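Local coordinates for protein aspartokinase (Synechocystis, PDB 3L76) that probably phosphorylates the beta-carboxyl group of L-aspartate with ATP and binds lysine and threonine at its ACT domains, at residues P178-T182 / A191-A195; I197-E201 / V533-M537; I386-S392 / D474-Q480; A448-D454 / P489-F495. All blocks are in the same frame, centred on the assembly; numbering follows the deposited sequence.

Contact 1. Residues P178-T182 / A191-A195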
loop_
_atom_site.group_PDB
_atom_site.type_symbol
_atom_site.label_atom_id
_atom_site.label_comp_id
_atom_site.label_asym_id
_atom_site.label_seq_id
_atom_site.Cartn_x
_atom_site.Cartn_y
_atom_site.Cartn_z
ATOM N N PRO A 178 -10.645 -9.472 27.416
ATOM C CA PRO A 178 -10.248 -10.718 28.083
ATOM C C PRO A 178 -10.903 -11.953 27.467
ATOM O O PRO A 178 -10.407 -13.065 27.651
ATOM C CB PRO A 178 -10.774 -10.534 29.511
ATOM C CG PRO A 178 -11.128 -9.087 29.626
ATOM C CD PRO A 178 -11.536 -8.670 28.260
ATOM N N GLY A 179 -12.010 -11.753 26.756
ATOM C CA GLY A 179 -12.727 -12.842 26.122
ATOM C C GLY A 179 -14.194 -12.508 25.943
ATOM O O GLY A 179 -14.557 -11.346 25.758
ATOM N N ILE A 180 -15.041 -13.532 26.001
ATOM C CA ILE A 180 -16.478 -13.357 25.845
ATOM C C ILE A 180 -17.176 -13.352 27.200
ATOM O O ILE A 180 -16.969 -14.252 28.014
ATOM C CB ILE A 180 -17.079 -14.474 25.001
ATOM C CG1 ILE A 180 -16.229 -14.713 23.757
ATOM C CG2 ILE A 180 -18.516 -14.142 24.623
ATOM C CD1 ILE A 180 -16.145 -13.519 22.835
ATOM N N LEU A 181 -18.003 -12.340 27.438
ATOM C CA LEU A 181 -18.771 -12.273 28.680
ATOM C C LEU A 181 -20.150 -12.925 28.541
ATOM O O LEU A 181 -20.625 -13.151 27.432
ATOM C CB LEU A 181 -18.903 -10.825 29.146
ATOM C CG LEU A 181 -17.553 -10.134 29.371
ATOM C CD1 LEU A 181 -17.694 -8.627 29.574
ATOM C CD2 LEU A 181 -16.840 -10.767 30.540
ATOM N N THR A 182 -20.774 -13.240 29.677
ATOM C CA THR A 182 -22.102 -13.857 29.705
ATOM C C THR A 182 -23.186 -12.906 29.226
ATOM O O THR A 182 -24.253 -13.335 28.773
ATOM C CB THR A 182 -22.480 -14.341 31.108
ATOM O OG1 THR A 182 -22.185 -13.312 32.061
ATOM C CG2 THR A 182 -21.719 -15.602 31.459
ATOM N N ALA A 191 -21.784 -9.641 35.034
ATOM C CA ALA A 191 -21.396 -10.428 33.869
ATOM C C ALA A 191 -20.035 -11.066 34.097
ATOM O O ALA A 191 -19.078 -10.389 34.473
ATOM C CB ALA A 191 -21.373 -9.567 32.625
ATOM N N GLN A 192 -19.969 -12.372 33.864
ATOM C CA GLN A 192 -18.781 -13.166 34.141
ATOM C C GLN A 192 -18.054 -13.504 32.837
ATOM O O GLN A 192 -18.680 -13.570 31.775
ATOM C CB GLN A 192 -19.194 -14.446 34.873
ATOM C CG GLN A 192 -18.060 -15.204 35.537
ATOM C CD GLN A 192 -18.562 -16.417 36.294
ATOM O OE1 GLN A 192 -19.626 -16.955 35.982
ATOM N NE2 GLN A 192 -17.805 -16.851 37.297
ATOM N N LEU A 193 -16.739 -13.713 32.917
ATOM C CA LEU A 193 -15.949 -14.070 31.740
ATOM C C LEU A 193 -16.090 -15.556 31.451
ATOM O O LEU A 193 -15.850 -16.388 32.319
ATOM C CB LEU A 193 -14.473 -13.687 31.919
ATOM C CG LEU A 193 -13.503 -13.861 30.743
ATOM C CD1 LEU A 193 -14.019 -13.215 29.471
ATOM C CD2 LEU A 193 -12.153 -13.270 31.109
ATOM N N MET A 194 -16.502 -15.885 30.231
ATOM C CA MET A 194 -16.681 -17.277 29.851
ATOM C C MET A 194 -15.334 -17.946 29.701
ATOM O O MET A 194 -14.414 -17.392 29.088
ATOM C CB MET A 194 -17.426 -17.388 28.525
ATOM C CG MET A 194 -18.806 -16.773 28.510
ATOM S SD MET A 194 -19.642 -17.071 26.947
ATOM C CE MET A 194 -21.193 -16.214 27.218
ATOM N N ALA A 195 -15.216 -19.146 30.251
ATOM C CA ALA A 195 -14.027 -19.951 29.987
ATOM C C ALA A 195 -14.169 -20.617 28.621
ATOM O O ALA A 195 -13.259 -20.573 27.792
ATOM C CB ALA A 195 -13.832 -20.995 31.075
#
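Leu193 lays its two methyls over Pro178 and Gly179: CD2 meets CB of Pro178 at 3.5 Å, while CD1 rests on the Gly179-Ile180 backbone, 3.4 Å from Ile180 O. With CG of Leu193 anti to the backbone N (chi1 -174°), the two methyls are sent across to these residues, and Leu181 CD2 meets Leu193 CA. Gly179 has a phi of 154°, a value open mainly to glycine, and its bare backbone lets Leu193 CD1 come close. Between the leucines the backbones form a single bridge. Met194 N donates a hydrogen bond to Ile180 O (2.8 Å) and Thr182 N donates one to Gln192 O (3.0 Å); both donors lie nearly in line with the carbonyl they meet. Thr182 adds a side-chain bond: its OG1 accepts from Gln192 N at 3.0 Å, which ties residue 182 to residue 192 twice. On the buried side the extended side chain of Met194 crosses Ile180 at a slant, with SD 3.9 Å from Ile180 CG2, and its CE methyl reaches the Leu181-Thr182 backbone. The two chain pieces pin together the base of the loop that links strand 170-175 to strand 196-198 in the amino acid kinase domain. Thr240 OG1, at the start of strand 240-243, bonds both Ile180 N and Met194 O, and Thr182 reaches the ACT region through the backbone of Val438, on strand 437-453, and through its OG1 to His585 of helix 577-587.

Contact 2. Residues I197-E201 / V533-M537; sequences ITCDE and VGSGM. With LYS (lysine), chain E.
Glu201 and Ser535 meet with the carboxylate of one turned to the backbone of the other. The glutamate is extended beyond CG (chi2 173°), which carries its carboxylate to the N-terminal end of its own helix, where OE2 faces Thr198 N and OE1 faces the start of the 3-10 segment 535-537. There OE1 accepts from Ser535 N at 3.0 Å, with an N-H...O angle of 163°, using the anti lone pair, the one directed away from OE2. The Ser535 hydroxyl turns back toward the same residue, its OG lying anti to the carbonyl carbon, across from both the Glu201 side chain and Thr198 OG1. A bond to OE1 is weak and unsettled, and one to Thr198 OG1 is possible but rests on a less certain atom position. Within 197-201, Thr198 is the N-cap of helix 199-204 and forms a capping box with Glu201: Glu201 N donates to Thr198 OG1 and Thr198 N to Glu201 OE2, although the positions of both oxygens are less certain. Val533 CG1 packs beside Glu201, 3.8 Å from its carbonyl O. Farther along the loop, Met537 O accepts from the alpha-amino N of the bound lysine at 3.0 Å, and Met537 SD lies 3.7 Å from CE of that ligand. The nearby Arg436, paired with OE2, would probably help keep the Glu201 carboxylate ionised. One carboxylate thus serves both the helix cap and the joint between the kinase domain and an ACT domain.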
loop_
_atom_site.group_PDB
_atom_site.type_symbol
_atom_site.label_atom_id
_atom_site.label_comp_id
_atom_site.label_asym_id
_atom_site.label_seq_id
_atom_site.Cartn_x
_atom_site.Cartn_y
_atom_site.Cartn_z
ATOM N N ILE A 197 -17.010 -21.542 25.262
ATOM C CA ILE A 197 -18.269 -21.347 24.562
ATOM C C ILE A 197 -18.209 -22.154 23.272
ATOM O O ILE A 197 -17.136 -22.288 22.681
ATOM C CB ILE A 197 -18.544 -19.861 24.255
ATOM C CG1 ILE A 197 -19.969 -19.697 23.701
ATOM C CG2 ILE A 197 -17.520 -19.308 23.267
ATOM C CD1 ILE A 197 -20.368 -18.268 23.369
ATOM N N THR A 198 -19.339 -22.715 22.843
ATOM C CA THR A 198 -19.345 -23.468 21.589
ATOM C C THR A 198 -19.449 -22.538 20.385
ATOM O O THR A 198 -19.976 -21.433 20.484
ATOM C CB THR A 198 -20.472 -24.541 21.512
ATOM O OG1 THR A 198 -21.742 -23.916 21.294
ATOM C CG2 THR A 198 -20.522 -25.390 22.762
ATOM N N CYS A 199 -18.923 -22.983 19.252
ATOM C CA CYS A 199 -19.066 -22.239 18.018
ATOM C C CYS A 199 -20.526 -21.863 17.830
ATOM O O CYS A 199 -20.857 -20.694 17.611
ATOM C CB CYS A 199 -18.578 -23.069 16.825
ATOM S SG CYS A 199 -16.780 -23.345 16.813
ATOM N N ASP A 200 -21.402 -22.857 17.926
ATOM C CA ASP A 200 -22.812 -22.626 17.672
ATOM C C ASP A 200 -23.387 -21.593 18.639
ATOM O O ASP A 200 -24.153 -20.717 18.232
ATOM C CB ASP A 200 -23.591 -23.937 17.697
ATOM C CG ASP A 200 -23.423 -24.729 16.420
ATOM O OD1 ASP A 200 -23.205 -24.102 15.367
ATOM O OD2 ASP A 200 -23.517 -25.968 16.453
ATOM N N GLU A 201 -22.986 -21.685 19.904
ATOM C CA GLU A 201 -23.412 -20.727 20.905
ATOM C C GLU A 201 -22.879 -19.365 20.543
ATOM O O GLU A 201 -23.583 -18.375 20.648
ATOM C CB GLU A 201 -22.924 -21.128 22.301
ATOM C CG GLU A 201 -23.570 -22.386 22.848
ATOM C CD GLU A 201 -22.949 -22.849 24.143
ATOM O OE1 GLU A 201 -23.592 -23.645 24.852
ATOM O OE2 GLU A 201 -21.819 -22.423 24.449
ATOM N N VAL A 533 -29.227 -18.028 25.139
ATOM C CA VAL A 533 -28.607 -18.969 24.218
ATOM C C VAL A 533 -27.858 -20.025 25.006
ATOM O O VAL A 533 -27.250 -19.728 26.027
ATOM C CB VAL A 533 -27.651 -18.276 23.237
ATOM C CG1 VAL A 533 -26.817 -19.311 22.485
ATOM C CG2 VAL A 533 -28.424 -17.391 22.258
ATOM N N GLY A 534 -27.926 -21.263 24.538
ATOM C CA GLY A 534 -27.297 -22.366 25.229
ATOM C C GLY A 534 -27.494 -23.654 24.468
ATOM O O GLY A 534 -28.621 -24.033 24.156
ATOM N N SER A 535 -26.384 -24.318 24.165
ATOM C CA SER A 535 -26.392 -25.616 23.501
ATOM C C SER A 535 -27.010 -26.696 24.384
ATOM O O SER A 535 -27.506 -27.710 23.895
ATOM C CB SER A 535 -24.961 -26.019 23.125
ATOM O OG SER A 535 -24.476 -25.192 22.083
ATOM N N GLY A 536 -26.973 -26.477 25.691
ATOM C CA GLY A 536 -27.512 -27.438 26.624
ATOM C C GLY A 536 -29.028 -27.521 26.664
ATOM O O GLY A 536 -29.571 -28.423 27.292
ATOM N N MET A 537 -29.721 -26.600 26.006
ATOM C CA MET A 537 -31.176 -26.579 26.110
ATOM C C MET A 537 -31.827 -27.635 25.214
ATOM O O MET A 537 -33.017 -27.915 25.331
ATOM C CB MET A 537 -31.746 -25.173 25.874
ATOM C CG MET A 537 -31.856 -24.732 24.420
ATOM S SD MET A 537 -32.671 -23.124 24.247
ATOM C CE MET A 537 -31.710 -22.105 25.337
HETATM N N LYS E . -35.906 -27.714 24.576
HETATM C CA LYS E . -36.010 -26.658 25.573
HETATM C C LYS E . -37.281 -26.853 26.411
HETATM O O LYS E . -38.085 -27.762 26.151
HETATM C CB LYS E . -35.982 -25.270 24.917
HETATM C CG LYS E . -37.048 -25.038 23.824
HETATM C CD LYS E . -36.937 -23.619 23.230
HETATM C CE LYS E . -35.765 -23.498 22.257
HETATM N NZ LYS E . -35.849 -24.557 21.189
HETATM O OXT LYS E . -37.520 -26.126 27.378
#

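Contact 3. Residues I386-S392 / D474-Q480; sequences IEMISTS and DMIIQSQ. With THR (threonine), chain D; LYS (lysine), chain F.
Gln478 turns CG anti to its backbone N (chi1 174°) and stays extended, which carries its amide past Ile389 to the bound threonine, while Thr391 holds OG1 between its backbone N and carbonyl carbon (chi1 56°), facing the N-H of Ile476. The two strands, 388-391 and 475-479, run antiparallel and join edge to edge, continuing the beta-sheet of one ACT domain into the next. Ile389 and Gln478 are a hydrogen-bonded pair: Ile389 N reaches Gln478 O at 2.9 Å and Gln478 N reaches Ile389 O at 3.1 Å. Thr391 OG1 accepts from Ile476 N at 3.1 Å, where the backbone bond from Thr391 N is only weak. Ile389 and Ile476 touch through their CG2 methyls, and both pack against Phe376 of helix 371-381. At the opposite end Ser392 and Asp474 border a lysine pocket. Glu387 and Met388 both face Val399, a classic beta bulge. Gln478 NE2 donates to Glu387 O (2.9 Å) from above the carbonyl plane, and Ile386 both gives and takes a backbone bond with threonine. The threonine OG1 donates to Gln478 OE1 at 2.7 Å.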
loop_
_atom_site.group_PDB
_atom_site.type_symbol
_atom_site.label_atom_id
_atom_site.label_comp_id
_atom_site.label_asym_id
_atom_site.label_seq_id
_atom_site.Cartn_x
_atom_site.Cartn_y
_atom_site.Cartn_z
ATOM N N ILE A 386 -45.704 -21.749 3.116
ATOM C CA ILE A 386 -45.081 -21.618 4.425
ATOM C C ILE A 386 -46.154 -21.429 5.502
ATOM O O ILE A 386 -46.923 -20.481 5.457
ATOM C CB ILE A 386 -44.119 -20.416 4.458
ATOM C CG1 ILE A 386 -43.131 -20.496 3.292
ATOM C CG2 ILE A 386 -43.428 -20.325 5.833
ATOM C CD1 ILE A 386 -42.294 -19.260 3.097
ATOM N N GLU A 387 -46.174 -22.324 6.480
ATOM C CA GLU A 387 -47.184 -22.309 7.522
ATOM C C GLU A 387 -46.733 -21.474 8.702
ATOM O O GLU A 387 -47.417 -20.551 9.110
ATOM C CB GLU A 387 -47.528 -23.733 7.962
ATOM C CG GLU A 387 -48.095 -24.575 6.840
ATOM C CD GLU A 387 -48.598 -25.935 7.291
ATOM O OE1 GLU A 387 -48.726 -26.157 8.514
ATOM O OE2 GLU A 387 -48.858 -26.780 6.407
ATOM N N MET A 388 -45.564 -21.787 9.236
ATOM C CA MET A 388 -45.012 -21.018 10.329
ATOM C C MET A 388 -43.572 -20.563 10.050
ATOM O O MET A 388 -42.879 -21.147 9.217
ATOM C CB MET A 388 -45.078 -21.838 11.614
ATOM C CG MET A 388 -46.493 -22.107 12.081
ATOM S SD MET A 388 -46.563 -22.537 13.832
ATOM C CE MET A 388 -45.797 -24.153 13.817
ATOM N N ILE A 389 -43.129 -19.541 10.780
ATOM C CA ILE A 389 -41.792 -18.986 10.625
ATOM C C ILE A 389 -41.181 -18.568 11.944
ATOM O O ILE A 389 -41.837 -17.924 12.756
ATOM C CB ILE A 389 -41.753 -17.740 9.667
ATOM C CG1 ILE A 389 -42.383 -18.067 8.317
ATOM C CG2 ILE A 389 -40.303 -17.261 9.432
ATOM C CD1 ILE A 389 -42.577 -16.855 7.431
ATOM N N SER A 390 -39.906 -18.905 12.128
ATOM C CA SER A 390 -39.178 -18.568 13.343
ATOM C C SER A 390 -37.704 -18.306 13.024
ATOM O O SER A 390 -37.012 -19.161 12.442
ATOM C CB SER A 390 -39.294 -19.708 14.353
ATOM O OG SER A 390 -38.656 -19.387 15.572
ATOM N N THR A 391 -37.227 -17.122 13.403
ATOM C CA THR A 391 -35.822 -16.782 13.244
ATOM C C THR A 391 -34.997 -16.827 14.533
ATOM O O THR A 391 -35.484 -16.534 15.630
ATOM C CB THR A 391 -35.618 -15.405 12.584
ATOM O OG1 THR A 391 -36.296 -14.397 13.343
ATOM C CG2 THR A 391 -36.135 -15.424 11.166
ATOM N N SER A 392 -33.732 -17.223 14.383
ATOM C CA SER A 392 -32.720 -16.950 15.405
ATOM C C SER A 392 -31.720 -15.950 14.822
ATOM O O SER A 392 -32.042 -15.226 13.881
ATOM C CB SER A 392 -32.049 -18.242 15.931
ATOM O OG SER A 392 -31.332 -18.940 14.922
ATOM N N ASP A 474 -34.248 -8.359 11.033
ATOM C CA ASP A 474 -33.654 -9.036 12.184
ATOM C C ASP A 474 -34.447 -10.254 12.651
ATOM O O ASP A 474 -33.864 -11.253 13.067
ATOM C CB ASP A 474 -33.498 -8.065 13.351
ATOM C CG ASP A 474 -32.920 -8.727 14.595
ATOM O OD1 ASP A 474 -31.811 -9.293 14.522
ATOM O OD2 ASP A 474 -33.570 -8.668 15.657
ATOM N N MET A 475 -35.775 -10.148 12.601
ATOM C CA MET A 475 -36.659 -11.205 13.075
ATOM C C MET A 475 -37.890 -11.329 12.205
ATOM O O MET A 475 -38.416 -10.338 11.721
ATOM C CB MET A 475 -37.069 -10.963 14.525
ATOM C CG MET A 475 -35.889 -10.929 15.495
ATOM S SD MET A 475 -35.286 -12.569 15.965
ATOM C CE MET A 475 -36.587 -12.990 17.133
ATOM N N ILE A 476 -38.330 -12.562 11.989
ATOM C CA ILE A 476 -39.599 -12.821 11.327
ATOM C C ILE A 476 -40.333 -13.917 12.085
ATOM O O ILE A 476 -39.777 -14.992 12.321
ATOM C CB ILE A 476 -39.420 -13.278 9.890
ATOM C CG1 ILE A 476 -38.449 -12.355 9.159
ATOM C CG2 ILE A 476 -40.792 -13.358 9.183
ATOM C CD1 ILE A 476 -38.135 -12.794 7.759
ATOM N N ILE A 477 -41.569 -13.627 12.477
ATOM C CA ILE A 477 -42.395 -14.581 13.206
ATOM C C ILE A 477 -43.767 -14.717 12.570
ATOM O O ILE A 477 -44.453 -13.735 12.289
ATOM C CB ILE A 477 -42.580 -14.165 14.649
ATOM C CG1 ILE A 477 -41.237 -13.723 15.249
ATOM C CG2 ILE A 477 -43.170 -15.297 15.429
ATOM C CD1 ILE A 477 -41.327 -13.274 16.710
ATOM N N GLN A 478 -44.154 -15.955 12.321
ATOM C CA GLN A 478 -45.435 -16.233 11.705
ATOM C C GLN A 478 -45.986 -17.503 12.332
ATOM O O GLN A 478 -45.289 -18.519 12.412
ATOM C CB GLN A 478 -45.289 -16.367 10.185
ATOM C CG GLN A 478 -46.560 -16.793 9.476
ATOM C CD GLN A 478 -46.337 -17.038 8.001
ATOM O OE1 GLN A 478 -45.900 -16.150 7.273
ATOM N NE2 GLN A 478 -46.646 -18.250 7.549
ATOM N N SER A 479 -47.227 -17.439 12.808
ATOM C CA SER A 479 -47.796 -18.560 13.550
ATOM C C SER A 479 -49.102 -19.075 12.943
ATOM O O SER A 479 -49.114 -19.615 11.836
ATOM C CB SER A 479 -47.961 -18.196 15.025
ATOM O OG SER A 479 -48.224 -19.350 15.792
ATOM N N GLN A 480 -50.208 -18.900 13.651
ATOM C CA GLN A 480 -51.462 -19.522 13.215
ATOM C C GLN A 480 -52.196 -18.762 12.110
ATOM O O GLN A 480 -51.888 -17.607 11.804
ATOM C CB GLN A 480 -52.383 -19.746 14.418
ATOM C CG GLN A 480 -51.735 -20.619 15.520
ATOM C CD GLN A 480 -51.086 -21.858 14.922
ATOM O OE1 GLN A 480 -51.767 -22.803 14.525
ATOM N NE2 GLN A 480 -49.764 -21.851 14.840
HETATM N N THR D . -48.303 -18.801 3.478
HETATM C CA THR D . -47.695 -17.581 2.951
HETATM C C THR D . -46.530 -17.940 2.045
HETATM O O THR D . -46.121 -19.114 1.982
HETATM C CB THR D . -47.184 -16.653 4.062
HETATM O OG1 THR D . -46.186 -17.340 4.835
HETATM C CG2 THR D . -48.344 -16.195 4.968
HETATM O OXT THR D . -45.996 -17.052 1.365
HETATM N N LYS F . -30.887 -10.185 8.105
HETATM C CA LYS F . -31.481 -11.202 7.228
HETATM C C LYS F . -32.347 -10.621 6.118
HETATM O O LYS F . -32.784 -9.451 6.219
HETATM C CB LYS F . -32.282 -12.225 8.051
HETATM C CG LYS F . -31.425 -13.055 9.003
HETATM C CD LYS F . -32.240 -13.739 10.090
HETATM C CE LYS F . -32.479 -12.810 11.264
HETATM N NZ LYS F . -31.890 -13.328 12.535
HETATM O OXT LYS F . -32.603 -11.333 5.113
#

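Contact 4. Residues A448-D454 / P489-F495; sequences AIRHVPD and PCRDIAF. With THR (threonine), chain D.
Asp454 and Arg491 form the salt bridge beside the bound threonine: Arg491 NE donates to Asp454 OD1 at 3.1 Å and NH2, more weakly, to OD2. The carboxylate stands almost upright to the guanidinium, their planes 85° apart, with OD1 at the edge of the guanidinium and NE above the carboxylate plane. CG of Asp454 lies anti to the backbone N (chi1 -172°), which turns the carboxylate toward the ligand, and OD1 accepts from the threonine amino group at 2.7 Å. A second aspartate, Asp492, holds the bulge in strand 437-453: OD2 takes Arg450 NH1 at 3.0 Å, and OD1 accepts from His451 N at 2.9 Å, nearly along its C-O axis. His451 has a positive phi, and beside its ring Cys490 SG lies at an oblique angle. The register slips by one residue between the Ile449-Ile493 and Val452-Arg491 pairs, both hydrogen-bonded. On the face of Val452 and Ile493, Val452 CG2 packs 3.8 Å from Ile493 CD1, and Val452 CG1 lies as far from CG2 of the ligand. Behind this first shell, Ser479 O holds Arg491 NH1, Arg481 pairs with Asp454 OD2, and Asn385 bonds OD1; His307 O takes a second bond from Arg450 NH1. Helix 458-468 covers the Val452 and Ile493 face. Antiparallel strands backed by helices are typical of the ACT fold; here the threonine sits where two ACT domains meet, in what is probably an effector site.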
loop_
_atom_site.group_PDB
_atom_site.type_symbol
_atom_site.label_atom_id
_atom_site.label_comp_id
_atom_site.label_asym_id
_atom_site.label_seq_id
_atom_site.Cartn_x
_atom_site.Cartn_y
_atom_site.Cartn_z
ATOM N N ALA A 448 -45.766 -5.334 11.983
ATOM C CA ALA A 448 -46.598 -6.471 11.669
ATOM C C ALA A 448 -47.466 -6.162 10.486
ATOM O O ALA A 448 -48.000 -5.065 10.344
ATOM C CB ALA A 448 -47.451 -6.876 12.853
ATOM N N ILE A 449 -47.603 -7.150 9.625
ATOM C CA ILE A 449 -48.529 -7.020 8.543
ATOM C C ILE A 449 -49.704 -7.995 8.745
ATOM O O ILE A 449 -49.568 -9.208 8.632
ATOM C CB ILE A 449 -47.792 -7.025 7.165
ATOM C CG1 ILE A 449 -48.529 -7.845 6.140
ATOM C CG2 ILE A 449 -46.315 -7.420 7.304
ATOM C CD1 ILE A 449 -49.768 -7.152 5.622
ATOM N N ARG A 450 -50.851 -7.430 9.112
ATOM C CA ARG A 450 -52.057 -8.203 9.417
ATOM C C ARG A 450 -52.674 -8.820 8.159
ATOM O O ARG A 450 -52.778 -8.165 7.127
ATOM C CB ARG A 450 -53.116 -7.317 10.090
ATOM C CG ARG A 450 -52.741 -6.659 11.423
ATOM C CD ARG A 450 -52.899 -7.596 12.586
ATOM N NE ARG A 450 -52.726 -6.910 13.860
ATOM C CZ ARG A 450 -52.654 -7.542 15.029
ATOM N NH1 ARG A 450 -52.734 -8.863 15.066
ATOM N NH2 ARG A 450 -52.494 -6.863 16.157
ATOM N N HIS A 451 -53.069 -10.085 8.253
ATOM C CA HIS A 451 -53.897 -10.717 7.228
ATOM C C HIS A 451 -53.234 -10.964 5.880
ATOM O O HIS A 451 -53.790 -10.616 4.842
ATOM C CB HIS A 451 -55.199 -9.934 7.025
ATOM C CG HIS A 451 -56.141 -10.043 8.178
ATOM N ND1 HIS A 451 -56.169 -11.143 9.006
ATOM C CD2 HIS A 451 -57.084 -9.198 8.646
ATOM C CE1 HIS A 451 -57.091 -10.970 9.933
ATOM N NE2 HIS A 451 -57.663 -9.799 9.734
ATOM N N VAL A 452 -52.067 -11.595 5.896
ATOM C CA VAL A 452 -51.413 -11.976 4.655
ATOM C C VAL A 452 -52.099 -13.231 4.162
ATOM O O VAL A 452 -52.242 -14.198 4.918
ATOM C CB VAL A 452 -49.887 -12.232 4.861
ATOM C CG1 VAL A 452 -49.234 -12.722 3.580
ATOM C CG2 VAL A 452 -49.185 -10.982 5.353
ATOM N N PRO A 453 -52.554 -13.214 2.901
ATOM C CA PRO A 453 -53.162 -14.407 2.297
ATOM C C PRO A 453 -52.255 -15.621 2.471
ATOM O O PRO A 453 -51.074 -15.570 2.107
ATOM C CB PRO A 453 -53.266 -14.036 0.811
ATOM C CG PRO A 453 -53.341 -12.541 0.797
ATOM C CD PRO A 453 -52.467 -12.092 1.950
ATOM N N ASP A 454 -52.795 -16.688 3.047
ATOM C CA ASP A 454 -52.003 -17.871 3.331
ATOM C C ASP A 454 -51.827 -18.748 2.072
ATOM O O ASP A 454 -52.362 -19.852 1.974
ATOM C CB ASP A 454 -52.598 -18.658 4.512
ATOM C CG ASP A 454 -51.691 -19.799 4.968
ATOM O OD1 ASP A 454 -50.474 -19.662 4.784
ATOM O OD2 ASP A 454 -52.168 -20.824 5.503
ATOM N N PRO A 489 -58.320 -17.813 3.719
ATOM C CA PRO A 489 -57.413 -17.966 4.861
ATOM C C PRO A 489 -56.211 -17.035 4.801
ATOM O O PRO A 489 -55.796 -16.621 3.716
ATOM C CB PRO A 489 -56.950 -19.423 4.755
ATOM C CG PRO A 489 -58.044 -20.106 4.017
ATOM C CD PRO A 489 -58.624 -19.095 3.067
ATOM N N CYS A 490 -55.648 -16.737 5.971
ATOM C CA CYS A 490 -54.567 -15.778 6.080
ATOM C C CYS A 490 -53.874 -15.862 7.451
ATOM O O CYS A 490 -54.423 -16.428 8.400
ATOM C CB CYS A 490 -55.110 -14.373 5.825
ATOM S SG CYS A 490 -56.235 -13.840 7.123
ATOM N N ARG A 491 -52.661 -15.314 7.538
ATOM C CA ARG A 491 -51.904 -15.294 8.781
ATOM C C ARG A 491 -51.312 -13.897 8.932
ATOM O O ARG A 491 -51.138 -13.205 7.949
ATOM C CB ARG A 491 -50.777 -16.334 8.753
ATOM C CG ARG A 491 -51.200 -17.768 8.500
ATOM C CD ARG A 491 -49.986 -18.721 8.435
ATOM N NE ARG A 491 -50.372 -20.003 7.852
ATOM C CZ ARG A 491 -50.674 -21.089 8.554
ATOM N NH1 ARG A 491 -50.588 -21.071 9.878
ATOM N NH2 ARG A 491 -51.048 -22.199 7.927
ATOM N N ASP A 492 -51.034 -13.487 10.161
ATOM C CA ASP A 492 -50.303 -12.267 10.421
ATOM C C ASP A 492 -48.823 -12.571 10.327
ATOM O O ASP A 492 -48.387 -13.668 10.673
ATOM C CB ASP A 492 -50.622 -11.745 11.818
ATOM C CG ASP A 492 -52.053 -11.277 11.958
ATOM O OD1 ASP A 492 -52.719 -11.058 10.920
ATOM O OD2 ASP A 492 -52.498 -11.120 13.115
ATOM N N ILE A 493 -48.054 -11.597 9.853
ATOM C CA ILE A 493 -46.609 -11.728 9.802
ATOM C C ILE A 493 -46.007 -10.561 10.548
ATOM O O ILE A 493 -46.234 -9.420 10.182
ATOM C CB ILE A 493 -46.069 -11.737 8.343
ATOM C CG1 ILE A 493 -46.606 -12.943 7.575
ATOM C CG2 ILE A 493 -44.528 -11.735 8.321
ATOM C CD1 ILE A 493 -46.058 -13.058 6.160
ATOM N N ALA A 494 -45.252 -10.849 11.603
ATOM C CA ALA A 494 -44.503 -9.827 12.316
ATOM C C ALA A 494 -43.000 -9.946 12.018
ATOM O O ALA A 494 -42.473 -11.046 11.838
ATOM C CB ALA A 494 -44.760 -9.937 13.815
ATOM N N PHE A 495 -42.309 -8.812 11.977
ATOM C CA PHE A 495 -40.872 -8.826 11.752
ATOM C C PHE A 495 -40.254 -7.607 12.393
ATOM O O PHE A 495 -40.959 -6.674 12.742
ATOM C CB PHE A 495 -40.539 -8.885 10.255
ATOM C CG PHE A 495 -40.916 -7.647 9.492
ATOM C CD1 PHE A 495 -42.193 -7.499 8.973
ATOM C CD2 PHE A 495 -39.990 -6.635 9.274
ATOM C CE1 PHE A 495 -42.549 -6.350 8.258
ATOM C CE2 PHE A 495 -40.346 -5.488 8.562
ATOM C CZ PHE A 495 -41.627 -5.349 8.054
HETATM N N THR D . -48.303 -18.801 3.478
HETATM C CA THR D . -47.695 -17.581 2.951
HETATM C C THR D . -46.530 -17.940 2.045
HETATM O O THR D . -46.121 -19.114 1.982
HETATM C CB THR D . -47.184 -16.653 4.062
HETATM O OG1 THR D . -46.186 -17.340 4.835
HETATM C CG2 THR D . -48.344 -16.195 4.968
HETATM O OXT THR D . -45.996 -17.052 1.365
#

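Contact 1 is partly buried and lies within the amino acid kinase domain, while contact 2 is buried and joins that domain to the last ACT domain; their segments adjoin in sequence and their centres are 14 Å apart. Contacts 3 and 4 lie in the ACT region, on the other side of the chain's centre from contact 1. Contact 3 is buried and contact 4 partly so; strand 475-479 of contact 3 lies beside strand 490-498 of contact 4, and both touch the same threonine. Backbone bonds and leucine packing carry contact 1, a capping carboxylate contact 2; contacts 3 and 4 are both strand pairs, 3 with a glutamine amide, 4 with a bulge and two salt bridges.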